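Local coordinates for MucR Phosphodiesterase (Pseudomonas aeruginosa, PDB 5M1T), which belongs to the EAL-domain phosphodiesterase family and binds magnesium ions and the ligand C2E, at residues H35-A40 against P85-T90; L110-G115 against S147-H152; D137-A142 against L153-T158; N141-H146 against M179-S184; S204-D209 against S227-L232. All blocks are in the same frame, centred on the assembly; numbering follows the deposited sequence.

Contact 1 of 5, residues H35-A40 against P85-T90; sequences HDLRQA and PLAEKT
Leu37 is the residue through which helix 32-38 meets Leu86 and Ala87 of helix 84-90, and it illustrates how one leucine can join two short helices. One position earlier, Asp36 faces another neighbour: its OD2 is hydrogen-bonded to His72 NE2, which ties the same helical turn to strand 61-72. At Leu37 the side chain runs toward the second helix. Its CG is trans to the backbone N (chi1 -179°), which extends the fork away from its own helix; CD2 is the branch that touches. CD2 lies 4.0 Å from Ala87 CB and 4.2 Å from Leu86 CD2, a methyl settled on the junction between a small side chain and a larger one. The backbones stay 8.0 Å apart at Leu37 CA and Ala87 CA. EAL domains are modified TIM barrels, and here the contact joins a helix that precedes the first barrel strand, 46-55, to the short helix that follows the second, 61-72. Trp70 of strand 61-72, Ile96 of helix 93-113, and the loop residues Phe83 and Leu92 also touch Leu37, placing it in a buried apolar setting. Beyond it Gln39 leaves helical backbone angles, and Ala40 touches Trp70 with its side chain. On the opposing helix, Leu86 O is gripped twice: Thr90 OG1 stands 2.6 Å from Leu86 O, and Thr90 N reaches the same oxygen from the other face of the carbonyl plane. Two residues on from Leu86, Glu88 directs its carboxylate to Ser126 OG and Leu128 N.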
# COMPACT_ATOMS: atom_id res chain seq x y z
N HIS A 35 -6.23 -6.75 -23.73
CA HIS A 35 -5.16 -6.48 -24.69
C HIS A 35 -5.07 -4.99 -25.03
O HIS A 35 -3.99 -4.38 -25.03
CB HIS A 35 -5.39 -7.27 -25.98
CG HIS A 35 -4.95 -8.68 -25.88
ND1 HIS A 35 -4.20 -9.29 -26.85
CD2 HIS A 35 -5.12 -9.59 -24.89
CE1 HIS A 35 -3.95 -10.54 -26.49
NE2 HIS A 35 -4.50 -10.75 -25.30
N ASP A 36 -6.21 -4.41 -25.33
CA ASP A 36 -6.29 -3.01 -25.66
C ASP A 36 -5.74 -2.14 -24.51
O ASP A 36 -4.94 -1.22 -24.76
CB ASP A 36 -7.73 -2.63 -26.02
CG ASP A 36 -8.19 -3.25 -27.33
OD1 ASP A 36 -7.40 -3.95 -28.00
OD2 ASP A 36 -9.37 -3.06 -27.69
N LEU A 37 -6.11 -2.42 -23.27
CA LEU A 37 -5.63 -1.59 -22.17
C LEU A 37 -4.12 -1.72 -21.92
O LEU A 37 -3.45 -0.71 -21.62
CB LEU A 37 -6.40 -1.86 -20.87
CG LEU A 37 -6.00 -1.01 -19.65
CD1 LEU A 37 -6.23 0.47 -19.89
CD2 LEU A 37 -6.77 -1.47 -18.42
N ARG A 38 -3.61 -2.94 -22.04
CA ARG A 38 -2.18 -3.19 -21.94
C ARG A 38 -1.39 -2.31 -22.86
O ARG A 38 -0.30 -1.89 -22.51
CB ARG A 38 -1.83 -4.61 -22.36
CG ARG A 38 -2.07 -5.71 -21.36
CD ARG A 38 -1.29 -6.93 -21.82
NE ARG A 38 -2.02 -8.17 -21.68
CZ ARG A 38 -2.08 -8.89 -20.55
NH1 ARG A 38 -1.47 -8.48 -19.43
NH2 ARG A 38 -2.77 -10.03 -20.55
N GLN A 39 -1.88 -2.10 -24.08
CA GLN A 39 -1.09 -1.34 -25.02
C GLN A 39 -1.48 0.13 -25.10
O GLN A 39 -0.95 0.84 -25.96
CB GLN A 39 -1.13 -1.98 -26.40
CG GLN A 39 -2.43 -1.81 -27.16
CD GLN A 39 -2.37 -2.49 -28.52
OE1 GLN A 39 -1.47 -3.28 -28.78
NE2 GLN A 39 -3.34 -2.20 -29.38
N ALA A 40 -2.38 0.59 -24.22
CA ALA A 40 -2.94 1.94 -24.33
C ALA A 40 -1.90 3.06 -24.18
O ALA A 40 -1.95 4.04 -24.92
CB ALA A 40 -4.11 2.15 -23.35
N PRO A 85 -11.27 -0.69 -12.94
CA PRO A 85 -11.30 -1.91 -12.14
C PRO A 85 -10.44 -3.05 -12.70
O PRO A 85 -9.80 -3.77 -11.94
CB PRO A 85 -12.79 -2.29 -12.14
CG PRO A 85 -13.50 -1.01 -12.42
CD PRO A 85 -12.61 -0.31 -13.40
N LEU A 86 -10.43 -3.20 -14.03
CA LEU A 86 -9.51 -4.10 -14.71
C LEU A 86 -8.06 -3.68 -14.47
O LEU A 86 -7.18 -4.52 -14.25
CB LEU A 86 -9.81 -4.13 -16.20
CG LEU A 86 -8.91 -5.01 -17.07
CD1 LEU A 86 -9.08 -6.47 -16.63
CD2 LEU A 86 -9.20 -4.86 -18.58
N ALA A 87 -7.81 -2.38 -14.52
CA ALA A 87 -6.47 -1.88 -14.25
C ALA A 87 -6.03 -2.18 -12.82
O ALA A 87 -4.86 -2.54 -12.59
CB ALA A 87 -6.37 -0.40 -14.55
N GLU A 88 -6.96 -2.05 -11.87
CA GLU A 88 -6.66 -2.33 -10.45
C GLU A 88 -6.33 -3.80 -10.26
O GLU A 88 -5.27 -4.14 -9.72
CB GLU A 88 -7.83 -1.92 -9.54
CG GLU A 88 -7.57 -2.06 -8.04
CD GLU A 88 -6.87 -0.86 -7.39
OE1 GLU A 88 -6.14 -0.10 -8.13
OE2 GLU A 88 -7.02 -0.69 -6.14
N LYS A 89 -7.23 -4.68 -10.73
CA LYS A 89 -7.07 -6.14 -10.62
C LYS A 89 -5.79 -6.70 -11.29
O LYS A 89 -5.18 -7.65 -10.80
CB LYS A 89 -8.32 -6.82 -11.21
CG LYS A 89 -8.22 -8.34 -11.32
CD LYS A 89 -9.56 -9.00 -11.66
CE LYS A 89 -9.95 -8.85 -13.15
NZ LYS A 89 -11.41 -9.06 -13.44
N THR A 90 -5.40 -6.12 -12.42
CA THR A 90 -4.24 -6.58 -13.18
C THR A 90 -2.93 -5.95 -12.75
O THR A 90 -1.87 -6.47 -13.03
CB THR A 90 -4.39 -6.27 -14.68
OG1 THR A 90 -4.72 -4.87 -14.85
CG2 THR A 90 -5.49 -7.18 -15.29

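Contact 2 of 5, residues L110-G115 against S147-H152; sequences LWLDGG and SLEPSH
Leu112 turns its CG opposite its own carbonyl carbon (chi1 -75°), and with CD1 and CD2 spread at the end of the chain it reaches Leu148, Glu149 and His152. Leu148 takes the other course, its CG trans to the backbone N, and the two leucines meet at about a right angle. Their methyls are pressed together: Leu112 CD1 and Leu148 CD1 are 3.4 Å apart, tighter than ordinary van der Waals contact. Both branches lie over the same face of the imidazole. Leu112 CD1 is near one corner, 3.6 Å from His152 CD2, and the second branch stands closer to the ring centre. Leu112 CD2 is 3.8 Å from the centroid of the His152 ring and 16° off its normal, a CH-pi contact, while Ser151 OG lies offset above the opposite face. In Glu149 the chain bends at chi2 (90°), bringing OE1 to 3.6 Å from Leu112 CD1; the charge of that oxygen is met by Arg109 in a salt bridge, and Arg109 also bonds Ser147 O. Two helices end here with the same device: Gly115, at positive phi, closes helix 93-113 in a Schellman motif, and Ser147 does so for helix 135-145. The contact thus joins the C-terminal end of helix 93-113 to the loop between helix 135-145 and strand 153-158. His152 ND1 is hydrogen-bonded to Asn120 OD1, which helps to fix the rotation of the ring. A polar ring anchored at its edge can therefore offer its face to an aliphatic side chain, with dispersion and the CH-pi component supplying the attraction.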
# COMPACT_ATOMS: atom_id res chain seq x y z
N LEU A 110 3.72 23.88 -16.19
CA LEU A 110 3.44 24.71 -17.35
C LEU A 110 2.47 25.88 -17.02
O LEU A 110 2.71 27.06 -17.32
CB LEU A 110 2.87 23.83 -18.47
CG LEU A 110 2.62 24.40 -19.86
CD1 LEU A 110 3.83 25.15 -20.37
CD2 LEU A 110 2.35 23.30 -20.87
N TRP A 111 1.38 25.54 -16.33
CA TRP A 111 0.43 26.53 -15.87
C TRP A 111 1.03 27.53 -14.91
O TRP A 111 0.70 28.71 -15.00
CB TRP A 111 -0.75 25.87 -15.18
CG TRP A 111 -1.71 25.22 -16.13
CD1 TRP A 111 -1.95 25.60 -17.41
CD2 TRP A 111 -2.58 24.11 -15.86
NE1 TRP A 111 -2.91 24.79 -17.96
CE2 TRP A 111 -3.31 23.87 -17.03
CE3 TRP A 111 -2.80 23.30 -14.74
CZ2 TRP A 111 -4.26 22.85 -17.13
CZ3 TRP A 111 -3.74 22.29 -14.82
CH2 TRP A 111 -4.46 22.08 -16.02
N LEU A 112 1.83 27.07 -13.95
CA LEU A 112 2.48 28.00 -13.02
C LEU A 112 3.40 28.98 -13.77
O LEU A 112 3.45 30.18 -13.47
CB LEU A 112 3.28 27.25 -11.96
CG LEU A 112 2.51 26.55 -10.85
CD1 LEU A 112 3.44 25.62 -10.09
CD2 LEU A 112 1.91 27.55 -9.89
N ASP A 113 4.10 28.46 -14.77
CA ASP A 113 5.00 29.29 -15.56
C ASP A 113 4.20 30.21 -16.49
O ASP A 113 4.73 31.15 -17.03
CB ASP A 113 5.96 28.40 -16.35
CG ASP A 113 6.92 27.58 -15.44
OD1 ASP A 113 7.40 28.12 -14.39
OD2 ASP A 113 7.22 26.39 -15.78
N GLY A 114 2.93 29.91 -16.71
CA GLY A 114 2.03 30.75 -17.49
C GLY A 114 1.29 31.73 -16.59
O GLY A 114 0.45 32.51 -17.04
N GLY A 115 1.60 31.70 -15.30
CA GLY A 115 1.14 32.73 -14.40
C GLY A 115 -0.12 32.38 -13.64
O GLY A 115 -0.73 33.26 -13.08
N SER A 147 10.19 20.06 -11.40
CA SER A 147 10.46 21.23 -10.53
C SER A 147 9.17 21.86 -9.99
O SER A 147 8.94 23.08 -10.10
CB SER A 147 11.26 22.28 -11.30
OG SER A 147 12.30 21.66 -12.01
N LEU A 148 8.33 21.03 -9.39
CA LEU A 148 7.01 21.46 -8.96
C LEU A 148 6.92 21.51 -7.45
O LEU A 148 7.16 20.51 -6.77
CB LEU A 148 5.93 20.52 -9.52
CG LEU A 148 4.49 20.90 -9.15
CD1 LEU A 148 4.06 22.26 -9.71
CD2 LEU A 148 3.55 19.81 -9.59
N GLU A 149 6.60 22.67 -6.91
CA GLU A 149 6.44 22.81 -5.47
C GLU A 149 5.35 21.88 -4.98
O GLU A 149 4.29 21.82 -5.59
CB GLU A 149 6.09 24.26 -5.11
CG GLU A 149 7.12 25.26 -5.61
CD GLU A 149 6.78 25.78 -7.01
OE1 GLU A 149 6.15 25.05 -7.82
OE2 GLU A 149 7.11 26.95 -7.30
N PRO A 150 5.60 21.16 -3.88
CA PRO A 150 4.68 20.11 -3.46
C PRO A 150 3.31 20.63 -3.06
O PRO A 150 2.36 19.90 -3.18
CB PRO A 150 5.39 19.49 -2.26
CG PRO A 150 6.84 19.78 -2.49
CD PRO A 150 6.78 21.20 -3.01
N SER A 151 3.21 21.89 -2.66
CA SER A 151 1.94 22.50 -2.28
C SER A 151 0.98 22.66 -3.47
O SER A 151 -0.20 22.88 -3.25
CB SER A 151 2.15 23.86 -1.61
OG SER A 151 2.94 24.73 -2.43
N HIS A 152 1.47 22.51 -4.70
CA HIS A 152 0.59 22.63 -5.87
C HIS A 152 -0.01 21.30 -6.34
O HIS A 152 -0.73 21.25 -7.35
CB HIS A 152 1.31 23.33 -6.99
CG HIS A 152 1.49 24.79 -6.75
ND1 HIS A 152 0.43 25.65 -6.56
CD2 HIS A 152 2.60 25.55 -6.63
CE1 HIS A 152 0.87 26.87 -6.33
NE2 HIS A 152 2.19 26.84 -6.37

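Contact 3 of 5, residues D137-A142 against L153-T158; sequences DSVRNA and LILEVT. With MG (magnesium ion), chain D.
Val139 alone carries the helix side of this contact, giving one methyl to each of two leucines on strand 153-158. Its CG2 meets Leu155 CD1 tip to tip at 3.9 Å, whereas CG1 slants past Leu153 CD2 at 4.1 Å. Chi1 of 164° sets CG1 trans to the backbone N and CG2 opposite the carbonyl carbon, and the two methyls reach Leu153 and Leu155, the residues on the strand face turned to the helix. Leu101 of helix 93-113 and the pair Met179 and Val181 close round the valine, completing a buried apolar layer. Along the helix Arg140 NH2 makes a weak salt bridge to Asp137 OD1 at 3.3 Å, and Asp137 has a long, weak ion pair with Arg234 of the second subunit. Glu156, next after Leu155, points to the opposite face of the strand, where its OE1 binds magnesium at 2.1 Å. Among the metal's other ligands are a water, 2.2 Å from the magnesium, and Glu65, Asn124 and Asp186; OE2 of Glu156 is held by Lys207. One strand thus presents leucines to the outer helix and a metal ligand to the barrel interior, the division of a TIM-barrel strand in the EAL domain.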
# COMPACT_ATOMS: atom_id res chain seq x y z
N ASP A 137 7.99 7.66 -2.79
CA ASP A 137 9.17 7.90 -3.59
C ASP A 137 8.74 8.40 -4.95
O ASP A 137 9.35 9.31 -5.50
CB ASP A 137 10.03 6.63 -3.72
CG ASP A 137 10.71 6.25 -2.43
OD1 ASP A 137 10.56 7.00 -1.43
OD2 ASP A 137 11.37 5.19 -2.38
N SER A 138 7.68 7.82 -5.49
CA SER A 138 7.15 8.18 -6.82
C SER A 138 6.58 9.61 -6.85
O SER A 138 6.70 10.32 -7.85
CB SER A 138 6.07 7.16 -7.21
OG SER A 138 5.35 7.53 -8.37
N VAL A 139 5.97 10.03 -5.75
CA VAL A 139 5.46 11.39 -5.68
C VAL A 139 6.63 12.34 -5.63
O VAL A 139 6.71 13.26 -6.42
CB VAL A 139 4.50 11.59 -4.48
CG1 VAL A 139 4.29 13.05 -4.17
CG2 VAL A 139 3.19 10.88 -4.78
N ARG A 140 7.55 12.09 -4.71
CA ARG A 140 8.77 12.90 -4.60
C ARG A 140 9.51 12.97 -5.95
O ARG A 140 9.88 14.06 -6.37
CB ARG A 140 9.69 12.37 -3.49
CG ARG A 140 11.08 13.00 -3.50
CD ARG A 140 11.91 12.67 -2.27
NE ARG A 140 11.57 11.38 -1.67
CZ ARG A 140 10.94 11.22 -0.49
NH1 ARG A 140 10.57 12.26 0.25
NH2 ARG A 140 10.68 9.99 -0.05
N ASN A 141 9.71 11.84 -6.63
CA ASN A 141 10.41 11.86 -7.92
C ASN A 141 9.67 12.70 -8.98
O ASN A 141 10.31 13.44 -9.75
CB ASN A 141 10.63 10.46 -8.51
CG ASN A 141 11.50 9.54 -7.62
OD1 ASN A 141 12.12 9.96 -6.64
ND2 ASN A 141 11.51 8.27 -7.97
N ALA A 142 8.34 12.59 -9.04
CA ALA A 142 7.56 13.33 -10.06
C ALA A 142 7.60 14.85 -9.86
O ALA A 142 7.63 15.60 -10.82
CB ALA A 142 6.12 12.87 -10.10
N LEU A 153 0.27 20.23 -5.60
CA LEU A 153 -0.25 18.92 -5.87
C LEU A 153 -1.18 18.48 -4.74
O LEU A 153 -0.85 18.62 -3.56
CB LEU A 153 0.88 17.92 -6.00
CG LEU A 153 0.45 16.46 -6.16
CD1 LEU A 153 -0.22 16.20 -7.50
CD2 LEU A 153 1.66 15.57 -6.00
N ILE A 154 -2.33 17.92 -5.10
CA ILE A 154 -3.28 17.40 -4.13
C ILE A 154 -3.47 15.94 -4.47
O ILE A 154 -3.61 15.58 -5.65
CB ILE A 154 -4.65 18.14 -4.21
CG1 ILE A 154 -4.54 19.52 -3.58
CG2 ILE A 154 -5.77 17.34 -3.54
CD1 ILE A 154 -5.73 20.44 -3.86
N LEU A 155 -3.43 15.08 -3.46
CA LEU A 155 -3.66 13.68 -3.67
C LEU A 155 -4.99 13.30 -2.99
O LEU A 155 -5.21 13.61 -1.79
CB LEU A 155 -2.51 12.87 -3.15
CG LEU A 155 -1.21 13.04 -3.94
CD1 LEU A 155 -0.05 12.42 -3.20
CD2 LEU A 155 -1.27 12.44 -5.35
N GLU A 156 -5.87 12.68 -3.78
CA GLU A 156 -7.19 12.25 -3.31
C GLU A 156 -7.28 10.73 -3.03
O GLU A 156 -7.09 9.92 -3.93
CB GLU A 156 -8.26 12.66 -4.33
CG GLU A 156 -8.35 14.16 -4.61
CD GLU A 156 -9.56 14.57 -5.46
OE1 GLU A 156 -10.40 13.69 -5.79
OE2 GLU A 156 -9.66 15.79 -5.78
N VAL A 157 -7.56 10.37 -1.79
CA VAL A 157 -7.76 8.99 -1.40
C VAL A 157 -9.20 8.91 -0.87
O VAL A 157 -9.69 9.84 -0.20
CB VAL A 157 -6.77 8.58 -0.29
CG1 VAL A 157 -6.88 7.11 0.04
CG2 VAL A 157 -5.34 8.84 -0.74
N THR A 158 -9.90 7.84 -1.20
CA THR A 158 -11.31 7.80 -0.81
C THR A 158 -11.42 7.56 0.70
O THR A 158 -10.48 7.06 1.34
CB THR A 158 -12.13 6.71 -1.58
OG1 THR A 158 -11.59 5.40 -1.29
CG2 THR A 158 -12.17 7.00 -3.11
MG MG D . -11.49 12.36 -7.03
O HOH W 1 -13.18 13.70 -7.20

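Contact 4 of 5, residues N141-H146 against M179-S184; sequences NALLRH and MGVGIS
Outer helix and inner strand of the EAL barrel come together where Leu143, near the end of helix 135-145, packs on Met179 and Val181 at the entrance to strand 182-188. A single branch does all the touching. Leu143 CD1 lies 3.9 Å from Met179 CE and 4.1 Å from Val181 CG2. The leucine's chi1 of -63° puts CG opposite the carbonyl carbon and aims the fork at the loop. Met179 answers with a chain that runs out straight and then bends at its last torsion (chi3 53°), a turn that brings the terminal methyl across the leucine at a slant. Val181 comes in obliquely with CG2. Between the two lies Gly180, whose positive phi of 103° closes helix 166-178 with a Schellman motif; Met179 and Val181, flanking this turn, both touch Leu143. The closest CA pair, Leu143 CA and Val181 CA, is 9.8 Å apart, and only side chains bridge the layers. Leu153, Leu148 and Pro150 also press on Leu143. At the helix end Arg145 NH1 and His146 NE2 both bond Asp102 OD1, fastening it to helix 93-113. Helix 135-145 therefore packs against both helix 93-113 and the turn leading into strand 182-188, whose Gly182 and Ser184 are hydrogen-bonded through their backbones to strand 153-158.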
# COMPACT_ATOMS: atom_id res chain seq x y z
N ASN A 141 9.71 11.84 -6.63
CA ASN A 141 10.41 11.86 -7.92
C ASN A 141 9.67 12.70 -8.98
O ASN A 141 10.31 13.44 -9.75
CB ASN A 141 10.63 10.46 -8.51
CG ASN A 141 11.50 9.54 -7.62
OD1 ASN A 141 12.12 9.96 -6.64
ND2 ASN A 141 11.51 8.27 -7.97
N ALA A 142 8.34 12.59 -9.04
CA ALA A 142 7.56 13.33 -10.06
C ALA A 142 7.60 14.85 -9.86
O ALA A 142 7.63 15.60 -10.82
CB ALA A 142 6.12 12.87 -10.10
N LEU A 143 7.56 15.29 -8.60
CA LEU A 143 7.67 16.71 -8.26
C LEU A 143 9.07 17.23 -8.61
O LEU A 143 9.18 18.29 -9.20
CB LEU A 143 7.41 16.92 -6.76
CG LEU A 143 6.00 16.55 -6.29
CD1 LEU A 143 6.00 16.43 -4.77
CD2 LEU A 143 4.96 17.53 -6.81
N LEU A 144 10.11 16.47 -8.28
CA LEU A 144 11.49 16.85 -8.60
C LEU A 144 11.71 16.91 -10.14
O LEU A 144 12.22 17.90 -10.65
CB LEU A 144 12.45 15.87 -7.92
CG LEU A 144 13.94 16.16 -8.10
CD1 LEU A 144 14.36 17.37 -7.26
CD2 LEU A 144 14.74 14.90 -7.73
N ARG A 145 11.29 15.87 -10.85
CA ARG A 145 11.37 15.83 -12.33
C ARG A 145 10.83 17.07 -13.04
O ARG A 145 11.37 17.52 -14.05
CB ARG A 145 10.61 14.59 -12.84
CG ARG A 145 10.94 14.14 -14.25
CD ARG A 145 10.01 12.99 -14.69
NE ARG A 145 10.02 11.90 -13.72
CZ ARG A 145 8.95 11.28 -13.17
NH1 ARG A 145 7.68 11.58 -13.46
NH2 ARG A 145 9.20 10.34 -12.28
N HIS A 146 9.73 17.63 -12.52
CA HIS A 146 9.06 18.78 -13.14
C HIS A 146 9.25 20.06 -12.34
O HIS A 146 8.53 21.02 -12.57
CB HIS A 146 7.57 18.46 -13.30
CG HIS A 146 7.32 17.34 -14.26
ND1 HIS A 146 7.41 17.49 -15.63
CD2 HIS A 146 7.07 16.03 -14.05
CE1 HIS A 146 7.20 16.33 -16.21
NE2 HIS A 146 6.97 15.43 -15.28
N MET A 179 6.10 16.45 3.23
CA MET A 179 6.71 16.89 1.96
C MET A 179 6.04 18.14 1.42
O MET A 179 6.56 18.79 0.54
CB MET A 179 6.55 15.83 0.88
CG MET A 179 7.29 14.54 1.11
SD MET A 179 6.77 13.36 -0.15
CE MET A 179 7.05 14.30 -1.65
N GLY A 180 4.86 18.46 1.93
CA GLY A 180 4.14 19.66 1.50
C GLY A 180 2.99 19.39 0.55
O GLY A 180 2.40 20.31 0.05
N VAL A 181 2.69 18.14 0.29
CA VAL A 181 1.59 17.76 -0.60
C VAL A 181 0.23 17.88 0.10
O VAL A 181 0.08 17.51 1.27
CB VAL A 181 1.77 16.31 -1.10
CG1 VAL A 181 0.57 15.89 -1.92
CG2 VAL A 181 3.05 16.16 -1.91
N GLY A 182 -0.77 18.39 -0.61
CA GLY A 182 -2.12 18.49 -0.04
C GLY A 182 -2.80 17.12 -0.06
O GLY A 182 -2.63 16.36 -1.02
N ILE A 183 -3.58 16.81 0.98
CA ILE A 183 -4.29 15.54 1.07
C ILE A 183 -5.81 15.75 1.14
O ILE A 183 -6.30 16.42 2.04
CB ILE A 183 -3.88 14.73 2.32
CG1 ILE A 183 -2.38 14.50 2.36
CG2 ILE A 183 -4.68 13.43 2.41
CD1 ILE A 183 -1.90 13.61 1.24
N SER A 184 -6.53 15.16 0.19
CA SER A 184 -7.98 15.25 0.13
C SER A 184 -8.62 13.88 0.35
O SER A 184 -8.14 12.85 -0.17
CB SER A 184 -8.39 15.82 -1.24
OG SER A 184 -9.80 15.89 -1.36

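Contact 5 of 5, residues S204-D209 against S227-L232; sequences SELKID and SAIVAL
Apolar contacts come first, and Ile208 against Ile229 dominates them. The two isoleucines pass at a slant, with Ile208 CG1 only 3.4 Å from Ile229 CG2, tighter than usual for carbon atoms. A second pairing lies beside it, Ile208 CG2 to Ile229 CD1 at 3.9 Å. Chi1 of -57° sends Ile208 CG1 opposite the carbonyl carbon, leaving CG2 trans to the backbone N, and the two branches engage different parts of the same partner. Ile208 CD1 goes further to Val230 CG2, at 4.3 Å, and Leu206 CD1 touches Ile229 CG2 more loosely, at 4.5 Å. The closest CA pair is Ile208 CA and Ile229 CA, 7.1 Å apart. Ile240 of strand 239-243 also packs on Leu206 and Ile208.

Polar interactions belong to the other side of the strand. Lys207 points away from the helix, and its NZ makes a salt bridge to Glu65, a magnesium ligand, and a hydrogen bond to Gln263. Glu205 makes a salt bridge to Lys53 and a hydrogen bond to Ser184 OG. At the strand's end Asp209 is the N-cap of helix 210-214, its OD2 accepting from Gly211 N.

Backbone hydrogen bonds join the strands: Leu206 pairs with Lys239 and Val241 of the next one. Strand 205-208 and the helical segment 227-232 run antiparallel, at 173° with axes 9.6 Å apart, and strand 239-243 returns parallel to the first, the beta-alpha-beta crossover of a TIM barrel.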
# COMPACT_ATOMS: atom_id res chain seq x y z
N SER A 204 -6.57 17.98 4.31
CA SER A 204 -6.80 19.40 4.17
C SER A 204 -8.19 19.65 3.70
O SER A 204 -8.70 20.72 3.89
CB SER A 204 -5.84 19.97 3.13
OG SER A 204 -4.62 20.26 3.76
N GLU A 205 -8.79 18.67 3.03
CA GLU A 205 -10.15 18.83 2.50
C GLU A 205 -10.93 17.51 2.46
O GLU A 205 -10.35 16.43 2.33
CB GLU A 205 -10.12 19.49 1.12
CG GLU A 205 -9.55 18.64 0.03
CD GLU A 205 -9.67 19.21 -1.39
OE1 GLU A 205 -9.52 20.46 -1.62
OE2 GLU A 205 -9.87 18.36 -2.31
N LEU A 206 -12.25 17.63 2.62
CA LEU A 206 -13.15 16.56 2.29
C LEU A 206 -13.91 16.92 1.04
O LEU A 206 -14.30 18.08 0.85
CB LEU A 206 -14.12 16.29 3.42
CG LEU A 206 -13.60 16.18 4.84
CD1 LEU A 206 -14.80 15.99 5.73
CD2 LEU A 206 -12.61 15.02 5.01
N LYS A 207 -14.16 15.90 0.20
CA LYS A 207 -14.97 16.05 -1.02
C LYS A 207 -16.27 15.27 -0.89
O LYS A 207 -16.28 14.04 -0.93
CB LYS A 207 -14.23 15.59 -2.26
CG LYS A 207 -12.84 16.16 -2.37
CD LYS A 207 -12.23 15.94 -3.73
CE LYS A 207 -12.57 17.05 -4.71
NZ LYS A 207 -12.24 16.63 -6.13
N ILE A 208 -17.38 16.00 -0.77
CA ILE A 208 -18.67 15.35 -0.65
C ILE A 208 -18.98 14.54 -1.91
O ILE A 208 -18.87 15.08 -3.03
CB ILE A 208 -19.81 16.35 -0.45
CG1 ILE A 208 -19.56 17.23 0.78
CG2 ILE A 208 -21.10 15.58 -0.29
CD1 ILE A 208 -20.37 18.49 0.77
N ASP A 209 -19.40 13.28 -1.75
CA ASP A 209 -19.61 12.44 -2.93
C ASP A 209 -20.75 12.99 -3.76
O ASP A 209 -21.78 13.41 -3.20
CB ASP A 209 -19.92 11.01 -2.58
CG ASP A 209 -20.02 10.13 -3.82
OD1 ASP A 209 -19.01 9.96 -4.52
OD2 ASP A 209 -21.13 9.66 -4.13
N SER A 227 -25.28 18.60 4.99
CA SER A 227 -25.07 19.61 6.00
C SER A 227 -24.12 19.12 7.07
O SER A 227 -23.28 19.87 7.54
CB SER A 227 -26.41 19.99 6.64
OG SER A 227 -27.24 20.56 5.62
N ALA A 228 -24.26 17.85 7.45
CA ALA A 228 -23.38 17.26 8.45
C ALA A 228 -21.92 17.25 7.96
O ALA A 228 -21.01 17.54 8.73
CB ALA A 228 -23.84 15.87 8.79
N ILE A 229 -21.70 16.90 6.68
CA ILE A 229 -20.33 16.87 6.13
C ILE A 229 -19.69 18.27 6.20
O ILE A 229 -18.55 18.45 6.65
CB ILE A 229 -20.32 16.32 4.68
CG1 ILE A 229 -20.69 14.83 4.70
CG2 ILE A 229 -18.93 16.48 4.06
CD1 ILE A 229 -21.00 14.19 3.38
N VAL A 230 -20.46 19.29 5.79
CA VAL A 230 -20.01 20.67 5.87
C VAL A 230 -19.65 21.00 7.31
O VAL A 230 -18.64 21.61 7.58
CB VAL A 230 -21.08 21.62 5.32
CG1 VAL A 230 -20.74 23.08 5.61
CG2 VAL A 230 -21.24 21.43 3.83
N ALA A 231 -20.45 20.57 8.25
CA ALA A 231 -20.17 20.86 9.66
C ALA A 231 -18.93 20.12 10.17
O ALA A 231 -18.20 20.62 11.01
CB ALA A 231 -21.39 20.55 10.50
N LEU A 232 -18.69 18.91 9.68
CA LEU A 232 -17.45 18.23 9.99
C LEU A 232 -16.22 19.03 9.52
O LEU A 232 -15.24 19.17 10.27
CB LEU A 232 -17.43 16.83 9.37
CG LEU A 232 -18.20 15.71 10.09
CD1 LEU A 232 -17.84 14.39 9.42
CD2 LEU A 232 -17.85 15.65 11.56

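Contacts 3 and 4 form one region: they share Asn141 and Ala142 of helix 135-145, their centres are 6 Å apart, and they reach the neighbouring strands 153-158 and 182-188, contact 4 at the turn leading into the latter. Contact 2, with its centre 11 Å from that of contact 4, extends the same side toward the loop before strand 153-158; Leu148 N lies 2.9 Å from Leu143 O. Contact 5 is 22 Å from contact 3 between centres, yet the two meet through Glu156 OE2 and Lys207 NZ at 2.7 Å, beside a magnesium ion. Contact 1 stands apart, its centre 33 Å from that of contact 5 across the chain's centre, although Ala87's side chain is about 8 Å from the bound C2E.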